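Local coordinates for protein putative thiol-disulfide isomerase or thioredoxin (Salmonella enterica subsp. enterica serovar Typhimurium, PDB 3L9V) that probably acts as a DsbA-like thiol-disulfide oxidoreductase with a thioredoxin fold, exchanging disulfide bonds with substrate proteins, at residues Val18-Ser23 with Met52-Val57. Sequence-based numbering, arbitrary orientation. Where two conformers were deposited one is given.
Sequences VVEFFS and MVKYHV
Selenomethionine Met52 lays its CG beside Val18 CG1 where two neighbouring parallel strands of the thioredoxin fold begin; the 28 residues between the segments include helices 27-35 and 38-43, making a beta-alpha-beta crossover. Val53 fixes the register, its N donating to Val18 O and its O accepting from Glu20 N, both at 2.9 Å. Lys54 lies alongside the extended Glu20, but NZ to OE2 is a long salt bridge (3.6 Å), reinforced by a water held by both atoms; Glu84 and Asp39 also pair with NZ. The bend of Lys54 at chi3 (66°) brings CE and NZ over one face of the Phe22 ring, with NZ 4.3 Å from its centroid, a cation-pi contact. On the other side of the sheet, the Tyr55 and Phe21 rings form an oblique pair, planes at 54°, with Tyr55 CD2 3.7 Å from Phe21 CZ; CD2 also packs on Val19 CG1. The edge of the His56 ring, through CD2, meets the opposite face of Phe22, planes at 85°; its NE2 accepts from Phe24 N, close to the probable CxxC site, whose residues Phe22 touches. Finally, Val57 N bonds to Phe22 O, while Ser23 OG, also hydrogen-bonded to Tyr25 N, shares a water with Val57 O, 2.7 Å from each oxygen.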
loop_
_atom_site.group_PDB
_atom_site.type_symbol
_atom_site.label_atom_id
_atom_site.label_comp_id
_atom_site.label_asym_id
_atom_site.label_seq_id
_atom_site.Cartn_x
_atom_site.Cartn_y
_atom_site.Cartn_z
ATOM N N VAL A 18 5.844 10.016 1.293
ATOM C CA VAL A 18 5.832 8.853 0.410
ATOM C C VAL A 18 4.446 8.241 0.387
ATOM O O VAL A 18 3.795 8.082 1.428
ATOM C CB VAL A 18 6.864 7.772 0.815
ATOM C CG1 VAL A 18 6.832 6.615 -0.177
ATOM C CG2 VAL A 18 8.260 8.349 0.869
ATOM N N VAL A 19 3.982 7.928 -0.805
ATOM C CA VAL A 19 2.728 7.220 -0.996
ATOM C C VAL A 19 3.025 5.984 -1.838
ATOM O O VAL A 19 3.733 6.077 -2.840
ATOM C CB VAL A 19 1.723 8.097 -1.741
ATOM C CG1 VAL A 19 0.487 7.295 -2.155
ATOM C CG2 VAL A 19 1.342 9.324 -0.887
ATOM N N GLU A 20 2.500 4.837 -1.421
ATOM C CA GLU A 20 2.585 3.621 -2.233
ATOM C C GLU A 20 1.201 3.001 -2.531
ATOM O O GLU A 20 0.461 2.627 -1.624
ATOM C CB GLU A 20 3.509 2.600 -1.567
ATOM C CG GLU A 20 3.576 1.285 -2.306
ATOM C CD GLU A 20 4.439 0.237 -1.619
ATOM O OE1 GLU A 20 5.252 0.571 -0.726
ATOM O OE2 GLU A 20 4.296 -0.943 -1.983
ATOM N N PHE A 21 0.830 2.947 -3.799
ATOM C CA PHE A 21 -0.361 2.212 -4.198
ATOM C C PHE A 21 0.052 0.762 -4.403
ATOM O O PHE A 21 1.073 0.483 -5.069
ATOM C CB PHE A 21 -0.966 2.788 -5.475
ATOM C CG PHE A 21 -1.600 4.155 -5.288
ATOM C CD1 PHE A 21 -0.811 5.299 -5.221
ATOM C CD2 PHE A 21 -2.979 4.290 -5.173
ATOM C CE1 PHE A 21 -1.385 6.564 -5.065
ATOM C CE2 PHE A 21 -3.567 5.553 -4.991
ATOM C CZ PHE A 21 -2.768 6.691 -4.944
ATOM N N PHE A 22 -0.729 -0.152 -3.821
ATOM C CA PHE A 22 -0.372 -1.574 -3.808
ATOM C C PHE A 22 -1.641 -2.406 -3.889
ATOM O O PHE A 22 -2.744 -1.880 -3.750
ATOM C CB PHE A 22 0.411 -1.946 -2.525
ATOM C CG PHE A 22 -0.487 -2.130 -1.268
ATOM C CD1 PHE A 22 -1.095 -1.037 -0.653
ATOM C CD2 PHE A 22 -0.726 -3.392 -0.745
ATOM C CE1 PHE A 22 -1.921 -1.205 0.477
ATOM C CE2 PHE A 22 -1.542 -3.583 0.373
ATOM C CZ PHE A 22 -2.138 -2.476 0.995
ATOM N N SER A 23 -1.474 -3.709 -4.100
ATOM C CA SER A 23 -2.592 -4.639 -4.063
ATOM C C SER A 23 -2.185 -5.928 -3.360
ATOM O O SER A 23 -1.072 -6.383 -3.531
ATOM C CB SER A 23 -3.033 -4.992 -5.479
ATOM O OG SER A 23 -3.932 -6.092 -5.444
HETATM N N MSE A 52 4.948 7.760 5.374
HETATM C CA MSE A 52 4.666 6.914 4.238
HETATM C C MSE A 52 3.276 6.381 4.473
HETATM O O MSE A 52 2.994 5.846 5.541
HETATM C CB MSE A 52 5.637 5.724 4.178
HETATM C CG MSE A 52 5.273 4.706 3.093
HETATM SE SE MSE A 52 6.640 3.316 2.956
HETATM C CE MSE A 52 6.154 2.406 1.330
ATOM N N VAL A 53 2.429 6.505 3.455
ATOM C CA VAL A 53 1.065 6.014 3.491
ATOM C C VAL A 53 0.831 5.051 2.329
ATOM O O VAL A 53 1.304 5.302 1.218
ATOM C CB VAL A 53 0.073 7.184 3.381
ATOM C CG1 VAL A 53 -1.331 6.694 3.550
ATOM C CG2 VAL A 53 0.397 8.242 4.448
ATOM N N LYS A 54 0.096 3.964 2.584
ATOM C CA LYS A 54 -0.225 2.996 1.546
ATOM C C LYS A 54 -1.705 2.950 1.248
ATOM O O LYS A 54 -2.570 2.937 2.144
ATOM C CB LYS A 54 0.283 1.579 1.918
ATOM C CG LYS A 54 1.745 1.539 2.251
ATOM C CD LYS A 54 2.238 0.105 2.405
ATOM C CE LYS A 54 2.161 -0.644 1.094
ATOM N NZ LYS A 54 2.790 -2.002 1.130
ATOM N N TYR A 55 -1.991 2.899 -0.033
ATOM C CA TYR A 55 -3.338 2.837 -0.496
ATOM C C TYR A 55 -3.508 1.608 -1.348
ATOM O O TYR A 55 -2.685 1.343 -2.218
ATOM C CB TYR A 55 -3.656 4.051 -1.361
ATOM C CG TYR A 55 -3.494 5.384 -0.663
ATOM C CD1 TYR A 55 -4.147 5.650 0.537
ATOM C CD2 TYR A 55 -2.740 6.400 -1.242
ATOM C CE1 TYR A 55 -4.030 6.892 1.158
ATOM C CE2 TYR A 55 -2.616 7.647 -0.633
ATOM C CZ TYR A 55 -3.264 7.882 0.562
ATOM O OH TYR A 55 -3.128 9.101 1.163
ATOM N N HIS A 56 -4.617 0.911 -1.131
ATOM C CA HIS A 56 -4.953 -0.296 -1.878
ATOM C C HIS A 56 -5.704 0.010 -3.171
ATOM O O HIS A 56 -6.501 0.955 -3.234
ATOM C CB HIS A 56 -5.768 -1.264 -1.006
ATOM C CG HIS A 56 -5.742 -2.664 -1.512
ATOM N ND1 HIS A 56 -6.744 -3.205 -2.303
ATOM C CD2 HIS A 56 -4.809 -3.644 -1.393
ATOM C CE1 HIS A 56 -6.427 -4.434 -2.636
ATOM N NE2 HIS A 56 -5.263 -4.737 -2.088
ATOM N N VAL A 57 -5.439 -0.777 -4.208
ATOM C CA VAL A 57 -6.071 -0.561 -5.498
ATOM C C VAL A 57 -7.024 -1.714 -5.779
ATOM O O VAL A 57 -6.742 -2.868 -5.456
ATOM C CB VAL A 57 -5.050 -0.394 -6.663
ATOM C CG1 VAL A 57 -3.903 0.557 -6.257
ATOM C CG2 VAL A 57 -4.517 -1.720 -7.114
HETATM O O HOH W 1 3.591 -3.368 -1.209
HETATM O O HOH W 2 -6.511 -5.494 -5.745
#